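Local coordinates for integral membrane indolylacetylinositol arabinosyltransferase EmbC (Mycolicibacterium smegmatis, PDB 7BVE), which probably acts as an integral-membrane arabinosyltransferase that polymerises arabinose into the arabinan of the mycobacterial cell wall, at residues T33-E39 and T210-K216; W270-N276 and W626-S630; S495-E501 and M565-K571; A812-G816 and P827-L833. One frame throughout, in Å; residues are numbered along the deposited sequence.

Contact 1. Residues T33-E39 and T210-K216; sequences TPLLPVE and TSPTLLK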
# COMPACT_ATOMS: atom_id res chain seq x y z
N THR A 33 37.13 2.20 27.20
CA THR A 33 37.72 1.88 25.89
C THR A 33 37.21 2.58 24.62
O THR A 33 37.97 2.59 23.65
CB THR A 33 37.69 0.36 25.66
OG1 THR A 33 38.41 0.06 24.46
CG2 THR A 33 36.29 -0.19 25.52
N PRO A 34 35.99 3.15 24.50
CA PRO A 34 35.71 3.89 23.26
C PRO A 34 36.40 5.24 23.16
O PRO A 34 36.38 5.83 22.08
CB PRO A 34 34.19 4.08 23.31
CG PRO A 34 33.70 3.11 24.24
CD PRO A 34 34.74 3.04 25.28
N LEU A 35 37.00 5.73 24.24
CA LEU A 35 37.55 7.08 24.30
C LEU A 35 39.07 7.09 24.31
O LEU A 35 39.67 8.14 24.55
CB LEU A 35 37.01 7.80 25.53
CG LEU A 35 35.51 8.05 25.58
CD1 LEU A 35 35.14 8.53 26.96
CD2 LEU A 35 35.13 9.07 24.55
N LEU A 36 39.69 5.97 24.08
CA LEU A 36 41.14 5.82 24.07
C LEU A 36 41.68 6.16 22.68
O LEU A 36 40.94 6.11 21.70
CB LEU A 36 41.50 4.39 24.48
CG LEU A 36 41.24 4.14 25.97
CD1 LEU A 36 41.39 2.68 26.28
CD2 LEU A 36 42.21 4.94 26.80
N PRO A 37 42.96 6.54 22.57
CA PRO A 37 43.49 7.01 21.28
C PRO A 37 43.57 5.92 20.22
O PRO A 37 43.44 4.73 20.48
CB PRO A 37 44.89 7.51 21.64
CG PRO A 37 44.81 7.86 23.04
CD PRO A 37 43.90 6.88 23.66
N VAL A 38 43.75 6.37 18.98
CA VAL A 38 43.97 5.53 17.81
C VAL A 38 45.12 6.13 17.01
O VAL A 38 45.77 7.08 17.43
CB VAL A 38 42.72 5.40 16.92
CG1 VAL A 38 41.67 4.57 17.60
CG2 VAL A 38 42.18 6.76 16.57
N GLU A 39 45.39 5.54 15.84
CA GLU A 39 46.44 6.00 14.94
C GLU A 39 45.88 6.11 13.53
O GLU A 39 45.73 5.10 12.84
CB GLU A 39 47.64 5.07 14.98
CG GLU A 39 48.40 5.12 16.27
CD GLU A 39 49.55 4.14 16.31
OE1 GLU A 39 49.65 3.31 15.38
OE2 GLU A 39 50.36 4.21 17.25
N THR A 210 41.88 3.83 10.75
CA THR A 210 42.56 3.91 12.03
C THR A 210 43.15 2.56 12.41
O THR A 210 43.05 1.57 11.68
CB THR A 210 41.60 4.40 13.11
OG1 THR A 210 40.54 3.46 13.28
CG2 THR A 210 41.00 5.74 12.74
N SER A 211 43.77 2.51 13.58
CA SER A 211 44.38 1.33 14.15
C SER A 211 44.54 1.57 15.65
O SER A 211 44.76 2.72 16.05
CB SER A 211 45.74 1.05 13.51
OG SER A 211 46.36 -0.07 14.10
N PRO A 212 44.39 0.55 16.49
CA PRO A 212 44.52 0.77 17.93
C PRO A 212 45.95 1.13 18.32
O PRO A 212 46.91 0.72 17.68
CB PRO A 212 44.10 -0.58 18.54
CG PRO A 212 43.25 -1.18 17.51
CD PRO A 212 43.83 -0.77 16.20
N THR A 213 46.07 1.92 19.38
CA THR A 213 47.36 2.23 19.95
C THR A 213 47.68 1.21 21.03
O THR A 213 46.96 0.22 21.21
CB THR A 213 47.38 3.67 20.45
OG1 THR A 213 48.69 4.01 20.92
CG2 THR A 213 46.40 3.84 21.57
N LEU A 214 48.78 1.41 21.76
CA LEU A 214 49.18 0.44 22.78
C LEU A 214 48.24 0.46 23.97
O LEU A 214 47.89 -0.60 24.51
CB LEU A 214 50.61 0.73 23.23
CG LEU A 214 51.25 -0.26 24.20
CD1 LEU A 214 51.36 -1.60 23.52
CD2 LEU A 214 52.62 0.23 24.62
N LEU A 215 47.79 1.65 24.37
CA LEU A 215 46.97 1.80 25.56
C LEU A 215 45.58 1.20 25.37
O LEU A 215 45.06 0.51 26.25
CB LEU A 215 46.87 3.29 25.93
CG LEU A 215 46.20 3.64 27.26
CD1 LEU A 215 47.02 3.07 28.39
CD2 LEU A 215 46.04 5.14 27.42
N LYS A 216 44.99 1.41 24.19
CA LYS A 216 43.68 0.84 23.88
C LYS A 216 43.74 -0.68 23.80
O LYS A 216 42.82 -1.38 24.25
CB LYS A 216 43.18 1.44 22.57
CG LYS A 216 41.79 1.06 22.13
CD LYS A 216 41.47 1.79 20.84
CE LYS A 216 40.17 1.36 20.20
NZ LYS A 216 39.00 1.81 20.96
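The peptide group that follows P37 is flanked on both sides: T213 sets its CG2 methyl over one face, 3.3 Å from P37 O, while K216 CD approaches the same oxygen obliquely from the other side, at 3.6 Å. A second flat group, the S211 carbonyl, receives E39 N in its own plane, the distance from E39 N to S211 O being 2.9 Å. The E39 side chain crosses T213 at roughly a right angle, T213 OG1 staying 4.0 Å from E39 OE2. At the other end the T33 carbonyl is met by K216 NZ, 3.0 Å from T33 O and tilted 22° out of the carbonyl plane. These pairs join two linkers between membrane helices and the concanavalin-like domain: 33-39 leads from helix 14-32 into strand 38-46, whereas the linker 210-216 leads from that domain back into helix 214-238, part of a predicted transmembrane helix. A lysine suits position 216 because its long alkyl chain can pack on L36 before the amine turns aside at the last torsion (chi4 71°) toward T33 O; F474 O is a second acceptor for the buried amine. L36 divides its branches, with CD1 against K216 CA and CD2 meeting L215 CD2 at 3.9 Å, the two leucine side chains also crossing steeply. Compact beta-branched residues fill the opposite end, where V38 CB lies 4.1 Å from T210 CB and their CG2 methyls also touch. The backbone of V38 is hydrogen-bonded to R1062, which links the linker to strand 1056-1062.

Contact 2. Residues W270-N276 and W626-S630; sequences WHFVGAN and WWYVS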
# COMPACT_ATOMS: atom_id res chain seq x y z
N TRP A 270 17.39 -28.86 0.86
CA TRP A 270 17.14 -27.45 0.60
C TRP A 270 18.43 -26.65 0.54
O TRP A 270 18.47 -25.59 -0.08
CB TRP A 270 16.22 -26.90 1.68
CG TRP A 270 15.83 -25.50 1.49
CD1 TRP A 270 16.36 -24.42 2.10
CD2 TRP A 270 14.77 -25.02 0.67
NE1 TRP A 270 15.72 -23.29 1.70
CE2 TRP A 270 14.74 -23.63 0.82
CE3 TRP A 270 13.86 -25.63 -0.19
CZ2 TRP A 270 13.82 -22.84 0.15
CZ3 TRP A 270 12.96 -24.85 -0.85
CH2 TRP A 270 12.94 -23.47 -0.67
N HIS A 271 19.49 -27.12 1.21
CA HIS A 271 20.78 -26.47 1.07
C HIS A 271 21.31 -26.61 -0.35
O HIS A 271 21.98 -25.70 -0.85
CB HIS A 271 21.77 -27.06 2.07
CG HIS A 271 23.11 -26.41 2.08
ND1 HIS A 271 23.33 -25.17 2.63
CD2 HIS A 271 24.31 -26.83 1.62
CE1 HIS A 271 24.60 -24.85 2.50
NE2 HIS A 271 25.22 -25.85 1.89
N PHE A 272 21.01 -27.72 -1.02
CA PHE A 272 21.45 -27.82 -2.41
C PHE A 272 20.48 -27.20 -3.42
O PHE A 272 20.85 -26.26 -4.13
CB PHE A 272 21.76 -29.27 -2.76
CG PHE A 272 23.03 -29.75 -2.16
CD1 PHE A 272 24.23 -29.43 -2.74
CD2 PHE A 272 23.03 -30.49 -1.00
CE1 PHE A 272 25.41 -29.85 -2.19
CE2 PHE A 272 24.21 -30.91 -0.44
CZ PHE A 272 25.40 -30.59 -1.04
N VAL A 273 19.25 -27.70 -3.53
CA VAL A 273 18.27 -27.13 -4.47
C VAL A 273 17.37 -26.18 -3.69
O VAL A 273 16.26 -26.50 -3.27
CB VAL A 273 17.50 -28.22 -5.23
CG1 VAL A 273 18.39 -28.93 -6.17
CG2 VAL A 273 17.03 -29.28 -4.34
N GLY A 274 17.81 -24.94 -3.53
CA GLY A 274 17.11 -24.07 -2.61
C GLY A 274 17.22 -22.63 -3.02
O GLY A 274 18.23 -22.21 -3.60
N ALA A 275 16.19 -21.86 -2.71
CA ALA A 275 16.20 -20.45 -3.00
C ALA A 275 17.00 -19.70 -1.96
O ALA A 275 17.00 -20.05 -0.78
CB ALA A 275 14.78 -19.91 -3.04
N ASN A 276 17.69 -18.66 -2.41
CA ASN A 276 18.51 -17.82 -1.55
C ASN A 276 17.78 -16.50 -1.30
O ASN A 276 16.85 -16.14 -2.02
CB ASN A 276 19.86 -17.57 -2.22
CG ASN A 276 20.65 -18.83 -2.40
OD1 ASN A 276 20.76 -19.63 -1.48
ND2 ASN A 276 21.17 -19.04 -3.60
N TRP A 626 9.92 -16.39 -6.14
CA TRP A 626 11.17 -16.37 -5.41
C TRP A 626 12.03 -15.24 -5.98
O TRP A 626 11.60 -14.50 -6.86
CB TRP A 626 11.85 -17.73 -5.49
CG TRP A 626 11.04 -18.84 -4.90
CD1 TRP A 626 10.23 -19.69 -5.57
CD2 TRP A 626 10.96 -19.20 -3.52
NE1 TRP A 626 9.64 -20.57 -4.70
CE2 TRP A 626 10.07 -20.29 -3.43
CE3 TRP A 626 11.54 -18.71 -2.36
CZ2 TRP A 626 9.76 -20.89 -2.23
CZ3 TRP A 626 11.24 -19.32 -1.16
CH2 TRP A 626 10.36 -20.40 -1.10
N TRP A 627 13.25 -15.12 -5.49
CA TRP A 627 14.11 -13.99 -5.81
C TRP A 627 14.84 -14.23 -7.13
O TRP A 627 14.41 -15.07 -7.93
CB TRP A 627 15.04 -13.69 -4.64
CG TRP A 627 14.30 -13.06 -3.53
CD1 TRP A 627 13.88 -13.66 -2.38
CD2 TRP A 627 13.81 -11.73 -3.49
NE1 TRP A 627 13.19 -12.76 -1.61
CE2 TRP A 627 13.13 -11.56 -2.28
CE3 TRP A 627 13.89 -10.64 -4.36
CZ2 TRP A 627 12.54 -10.37 -1.91
CZ3 TRP A 627 13.31 -9.46 -4.00
CH2 TRP A 627 12.64 -9.33 -2.78
N TYR A 628 15.92 -13.49 -7.36
CA TYR A 628 16.51 -13.18 -8.66
C TYR A 628 16.70 -14.35 -9.64
O TYR A 628 16.01 -14.42 -10.66
CB TYR A 628 17.84 -12.45 -8.37
CG TYR A 628 18.78 -12.30 -9.53
CD1 TYR A 628 18.42 -11.60 -10.66
CD2 TYR A 628 20.07 -12.79 -9.44
CE1 TYR A 628 19.29 -11.47 -11.71
CE2 TYR A 628 20.95 -12.65 -10.48
CZ TYR A 628 20.55 -11.99 -11.62
OH TYR A 628 21.41 -11.84 -12.68
N VAL A 629 17.55 -15.33 -9.33
CA VAL A 629 17.70 -16.49 -10.20
C VAL A 629 17.15 -17.76 -9.58
O VAL A 629 17.31 -18.84 -10.16
CB VAL A 629 19.15 -16.72 -10.65
CG1 VAL A 629 19.54 -15.69 -11.66
CG2 VAL A 629 20.08 -16.69 -9.47
N SER A 630 16.49 -17.67 -8.44
CA SER A 630 15.79 -18.80 -7.88
C SER A 630 14.45 -19.03 -8.54
O SER A 630 13.78 -20.01 -8.22
CB SER A 630 15.60 -18.59 -6.38
OG SER A 630 16.86 -18.50 -5.74
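In the GT-C membrane domain, the segment that leaves helix 258-272 meets the loop after helix 602-619, A275 and N276 resting against W626, W627 and S630. The methyl of A275 presses obliquely on the indole of W626, with A275 CB 3.5 Å from W626 CE3, and it also reaches S630 CB at 3.7 Å. An alanine fits here because a single methyl can be shared by a broad ring and a small serine. S630 turns OG toward the other segment, where N276 N makes a weak hydrogen bond to S630 OG over 3.4 Å. Both loops lie close to the ethambutol site: the W627 side chain is about 6 Å from the bound drug, and D279, shortly after N276, belongs to that pocket. W627 CD1 comes within 3.9 Å of N276 O, again at a slant to the indole. The two tryptophans W270 and W626 reach for each other from opposite directions. W626 CH2 arrives at the edge of the W270 ring, near its plane, 4.0 Å from W270 CH2, but the ring planes meet at 59°, an oblique pairing that is neither a stack nor a T. The W270 side chain is turned away from its own amide nitrogen (chi1 -177°), which places the indole beneath the chain that follows: G274 CA sits over the centre of one face, 4.1 Å above the ring plane. Glycine suits this extended residue, since a CB here would run into W270 O. L376 and L704 add aliphatic contacts to W270, and P377 packs on W626.

Contact 3. Residues S495-E501 and M565-K571; sequences SLAWFDE and MMFTPTK. With PO4 (phosphate ion), chain F.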
# COMPACT_ATOMS: atom_id res chain seq x y z
N SER A 495 14.84 5.45 6.41
CA SER A 495 14.64 5.14 7.81
C SER A 495 13.20 5.50 8.16
O SER A 495 12.86 6.68 8.24
CB SER A 495 15.62 5.90 8.70
OG SER A 495 15.34 7.29 8.66
N LEU A 496 12.37 4.49 8.35
CA LEU A 496 10.98 4.67 8.72
C LEU A 496 10.86 4.73 10.24
O LEU A 496 11.69 4.19 10.97
CB LEU A 496 10.14 3.54 8.15
CG LEU A 496 10.10 3.48 6.63
CD1 LEU A 496 9.40 2.23 6.18
CD2 LEU A 496 9.41 4.70 6.08
N ALA A 497 9.80 5.38 10.70
CA ALA A 497 9.59 5.56 12.13
C ALA A 497 8.79 4.40 12.69
O ALA A 497 8.45 3.45 11.98
CB ALA A 497 8.91 6.89 12.40
N TRP A 498 8.49 4.46 13.99
CA TRP A 498 7.83 3.34 14.65
C TRP A 498 6.37 3.22 14.25
O TRP A 498 5.80 2.13 14.38
CB TRP A 498 7.94 3.49 16.17
CG TRP A 498 7.27 4.70 16.71
CD1 TRP A 498 7.82 5.92 16.87
CD2 TRP A 498 5.92 4.80 17.17
NE1 TRP A 498 6.90 6.79 17.40
CE2 TRP A 498 5.72 6.12 17.59
CE3 TRP A 498 4.86 3.89 17.27
CZ2 TRP A 498 4.51 6.56 18.10
CZ3 TRP A 498 3.66 4.34 17.77
CH2 TRP A 498 3.49 5.66 18.18
N PHE A 499 5.74 4.29 13.78
CA PHE A 499 4.36 4.24 13.35
C PHE A 499 4.21 3.79 11.90
O PHE A 499 3.08 3.72 11.40
CB PHE A 499 3.68 5.60 13.57
CG PHE A 499 4.40 6.78 12.97
CD1 PHE A 499 4.21 7.14 11.65
CD2 PHE A 499 5.25 7.54 13.75
CE1 PHE A 499 4.87 8.22 11.12
CE2 PHE A 499 5.89 8.63 13.22
CZ PHE A 499 5.70 8.96 11.91
N ASP A 500 5.31 3.49 11.22
CA ASP A 500 5.29 2.94 9.88
C ASP A 500 5.37 1.42 9.88
O ASP A 500 5.74 0.83 8.86
CB ASP A 500 6.42 3.53 9.06
CG ASP A 500 6.21 4.98 8.75
OD1 ASP A 500 5.04 5.38 8.62
OD2 ASP A 500 7.19 5.73 8.64
N GLU A 501 5.03 0.78 10.99
CA GLU A 501 5.09 -0.67 11.13
C GLU A 501 4.07 -1.39 10.26
O GLU A 501 4.27 -2.55 9.92
CB GLU A 501 4.96 -1.02 12.61
CG GLU A 501 4.78 -2.48 13.02
CD GLU A 501 5.90 -3.41 12.58
OE1 GLU A 501 7.03 -2.96 12.36
OE2 GLU A 501 5.65 -4.62 12.47
N MET A 565 9.91 -5.58 17.48
CA MET A 565 10.25 -5.54 16.07
C MET A 565 9.74 -4.23 15.35
O MET A 565 10.11 -3.97 14.20
CB MET A 565 9.70 -6.80 15.42
CG MET A 565 10.24 -7.16 14.05
SD MET A 565 9.47 -8.65 13.41
CE MET A 565 7.81 -8.05 13.17
N MET A 566 8.95 -3.34 15.94
CA MET A 566 8.51 -2.14 15.25
C MET A 566 9.53 -1.01 15.29
O MET A 566 9.33 0.00 14.62
CB MET A 566 7.19 -1.60 15.82
CG MET A 566 7.29 -1.07 17.22
SD MET A 566 5.76 -0.34 17.82
CE MET A 566 4.72 -1.78 18.01
N PHE A 567 10.61 -1.15 16.06
CA PHE A 567 11.62 -0.12 16.17
C PHE A 567 12.83 -0.38 15.28
O PHE A 567 13.94 0.04 15.61
CB PHE A 567 12.06 0.04 17.63
CG PHE A 567 11.00 0.58 18.52
CD1 PHE A 567 10.70 1.93 18.52
CD2 PHE A 567 10.30 -0.25 19.37
CE1 PHE A 567 9.73 2.44 19.35
CE2 PHE A 567 9.32 0.25 20.19
CZ PHE A 567 9.03 1.60 20.18
N THR A 568 12.65 -1.06 14.21
CA THR A 568 13.70 -1.26 13.23
C THR A 568 13.62 -0.20 12.14
O THR A 568 12.52 0.25 11.81
CB THR A 568 13.59 -2.66 12.61
OG1 THR A 568 12.36 -2.77 11.90
CG2 THR A 568 13.63 -3.72 13.68
N PRO A 569 14.75 0.23 11.58
CA PRO A 569 14.69 1.34 10.61
C PRO A 569 14.10 0.97 9.27
O PRO A 569 13.54 1.84 8.60
CB PRO A 569 16.16 1.74 10.47
CG PRO A 569 16.82 1.23 11.69
CD PRO A 569 16.13 -0.04 12.01
N THR A 570 14.20 -0.29 8.86
CA THR A 570 13.66 -0.74 7.59
C THR A 570 12.59 -1.79 7.86
O THR A 570 12.73 -2.62 8.76
CB THR A 570 14.74 -1.32 6.70
OG1 THR A 570 15.35 -2.44 7.36
CG2 THR A 570 15.80 -0.29 6.40
N LYS A 571 11.53 -1.76 7.06
CA LYS A 571 10.38 -2.64 7.26
C LYS A 571 10.35 -3.62 6.10
O LYS A 571 9.65 -3.40 5.11
CB LYS A 571 9.09 -1.85 7.35
CG LYS A 571 9.08 -0.77 8.41
CD LYS A 571 9.19 -1.34 9.80
CE LYS A 571 8.93 -0.30 10.85
NZ LYS A 571 9.99 0.72 10.94
P PO4 F . 18.63 -4.20 7.10
O1 PO4 F . 19.26 -5.39 7.77
O2 PO4 F . 17.93 -4.64 5.84
O3 PO4 F . 17.63 -3.58 8.04
O4 PO4 F . 19.68 -3.18 6.76
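M565 curls its CE methyl to within 4.1 Å of E501 OE2, the two side chains crossing at about a right angle. Next comes M566, whose CB lies against the glutamate stem, 3.8 Å from E501 CG, while its thioether swings off past W498 toward F614 of the second subunit. The ring of F567 bends back so that F567 CE1 meets W498 CB at 3.8 Å, obliquely to the ring. T568 offers its carbonyl to K571, with K571 NZ 2.7 Å from T568 O and nearly along the C=O axis. The carbonyl of P569 accepts L496 N, with L496 N 2.9 Å from P569 O. T570 turns outward: its OG1 donates to a phosphate, T570 OG1 to PO4 O3 being 2.6 Å, and R383 of the ethambutol pocket holds the same ion. K571 suits its buried place because its chain, bent at chi2 (-64°) and chi4 (-69°), lays CG against L496 CD1 and brings the amine back to T568 O of its own loop and across to the other loop, where K571 NZ makes a weak bond of 3.3 Å to A497 O. That carbonyl also closes the type I turn 497-500 by accepting D500 N. E501 forms a salt bridge with R504, and E501 OE1 is 4.9 Å from K571 NZ. The lysine therefore ties the two loops mainly through neutral carbonyls, with the glutamate probably adding only a longer-range electrostatic pull.

Contact 4. Residues A812-G816 and P827-L833; sequences AGING and PATTPVL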
# COMPACT_ATOMS: atom_id res chain seq x y z
N ALA A 812 28.59 9.35 -42.66
CA ALA A 812 28.31 8.67 -43.91
C ALA A 812 28.36 7.16 -43.68
O ALA A 812 29.16 6.68 -42.88
CB ALA A 812 29.30 9.07 -45.01
N GLY A 813 27.50 6.43 -44.39
CA GLY A 813 27.38 5.00 -44.23
C GLY A 813 27.50 4.27 -45.56
O GLY A 813 27.57 4.88 -46.63
N ILE A 814 27.50 2.93 -45.47
CA ILE A 814 27.56 2.12 -46.68
C ILE A 814 26.20 2.07 -47.36
O ILE A 814 26.11 1.77 -48.56
CB ILE A 814 28.10 0.71 -46.32
CG1 ILE A 814 28.54 -0.06 -47.57
CG2 ILE A 814 27.09 -0.09 -45.52
CD1 ILE A 814 29.33 -1.31 -47.26
N ASN A 815 25.14 2.41 -46.64
CA ASN A 815 23.81 2.55 -47.20
C ASN A 815 23.46 4.03 -47.36
O ASN A 815 22.32 4.39 -47.69
CB ASN A 815 22.80 1.85 -46.30
CG ASN A 815 21.51 1.55 -47.00
OD1 ASN A 815 21.39 1.73 -48.21
ND2 ASN A 815 20.51 1.14 -46.24
N GLY A 816 24.43 4.91 -47.16
CA GLY A 816 24.12 6.32 -47.05
C GLY A 816 23.46 6.69 -45.74
O GLY A 816 22.81 7.73 -45.65
N PRO A 827 29.74 1.20 -38.99
CA PRO A 827 28.82 1.83 -39.95
C PRO A 827 29.28 1.74 -41.39
O PRO A 827 28.45 1.85 -42.30
CB PRO A 827 28.77 3.28 -39.48
CG PRO A 827 29.22 3.25 -38.07
CD PRO A 827 30.25 2.17 -38.02
N ALA A 828 30.58 1.54 -41.63
CA ALA A 828 31.09 1.44 -42.99
C ALA A 828 30.90 0.06 -43.61
O ALA A 828 31.28 -0.13 -44.77
CB ALA A 828 32.58 1.79 -43.00
N THR A 829 30.32 -0.90 -42.88
CA THR A 829 30.15 -2.24 -43.43
C THR A 829 28.73 -2.76 -43.19
O THR A 829 28.29 -3.68 -43.88
CB THR A 829 31.19 -3.18 -42.80
OG1 THR A 829 32.46 -2.52 -42.75
CG2 THR A 829 31.39 -4.44 -43.65
N THR A 830 27.98 -2.14 -42.29
CA THR A 830 26.65 -2.61 -41.93
C THR A 830 25.59 -1.68 -42.51
O THR A 830 25.50 -0.51 -42.08
CB THR A 830 26.51 -2.71 -40.41
OG1 THR A 830 27.40 -3.71 -39.92
CG2 THR A 830 25.09 -3.08 -40.01
N PRO A 831 24.81 -2.13 -43.48
CA PRO A 831 23.70 -1.31 -43.97
C PRO A 831 22.53 -1.32 -43.00
O PRO A 831 22.32 -2.26 -42.25
CB PRO A 831 23.32 -1.99 -45.29
CG PRO A 831 23.73 -3.39 -45.10
CD PRO A 831 24.97 -3.36 -44.27
N VAL A 832 21.77 -0.23 -43.02
CA VAL A 832 20.60 -0.07 -42.16
C VAL A 832 19.43 0.34 -43.03
O VAL A 832 19.55 1.24 -43.87
CB VAL A 832 20.85 0.98 -41.05
CG1 VAL A 832 19.60 1.19 -40.21
CG2 VAL A 832 22.00 0.58 -40.17
N LEU A 833 18.30 -0.33 -42.85
CA LEU A 833 17.03 0.08 -43.42
C LEU A 833 16.09 0.45 -42.28
O LEU A 833 16.48 0.48 -41.12
CB LEU A 833 16.46 -1.00 -44.33
CG LEU A 833 16.85 -0.97 -45.81
CD1 LEU A 833 18.30 -1.31 -46.06
CD2 LEU A 833 16.01 -1.94 -46.57
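Two hydrogen bonds join the loops, one near each end. The shorter comes from the side chain of N815, whose ND2 lies 2.6 Å from V832 O; the amide comes down from above that carbonyl, 50° out of its plane, rather than along a lone pair, and the bond is far from straight, with an N-H...O angle of 131°. A first torsion of -160° swings the asparagine amide across, and an amide suits the place because it can donate to a backbone oxygen without bringing a charge. The other bond is weak, from I814 N to P827 O over 3.5 Å. Two apolar pairs meet on P831: I814 CG2 lies 4.1 Å from P831 CD, and N815 CB is 4.0 Å from P831 CB. Methyls also lie against polar atoms, I814 CD1 at 3.4 Å from A828 O and L833 CD1 beside the amide nitrogen of N815. Within the first segment, G816 N bonds to G813 O at 3.2 Å, closing a type I beta turn that places I814 and N815 at its two corners; G816 follows with a positive phi, which glycine adopts easily. Both segments belong to the long connection between strands 762-764 and 833-834 of the C-terminal domain, with T941 packing on T830, L821 on V832, and L758 and F766 on L833.

From the N terminus, contact 1 closes first, bringing 33-39 back to 210-216 so that the concanavalin-like domain is looped out between helices 14-32 and 214-238. Contact 2 then spans the GT-C membrane domain, joining the exit of helix 258-272 to the loop after helix 602-619. Contact 3 falls entirely within this span: its loops, following helices 479-492 and 548-564, meet about 28 Å from contact 2, centre to centre. Contact 4 follows in series as a short local closure in the C-terminal domain, its centre about 67 Å from that of contact 1. None of the four cross, and none touch.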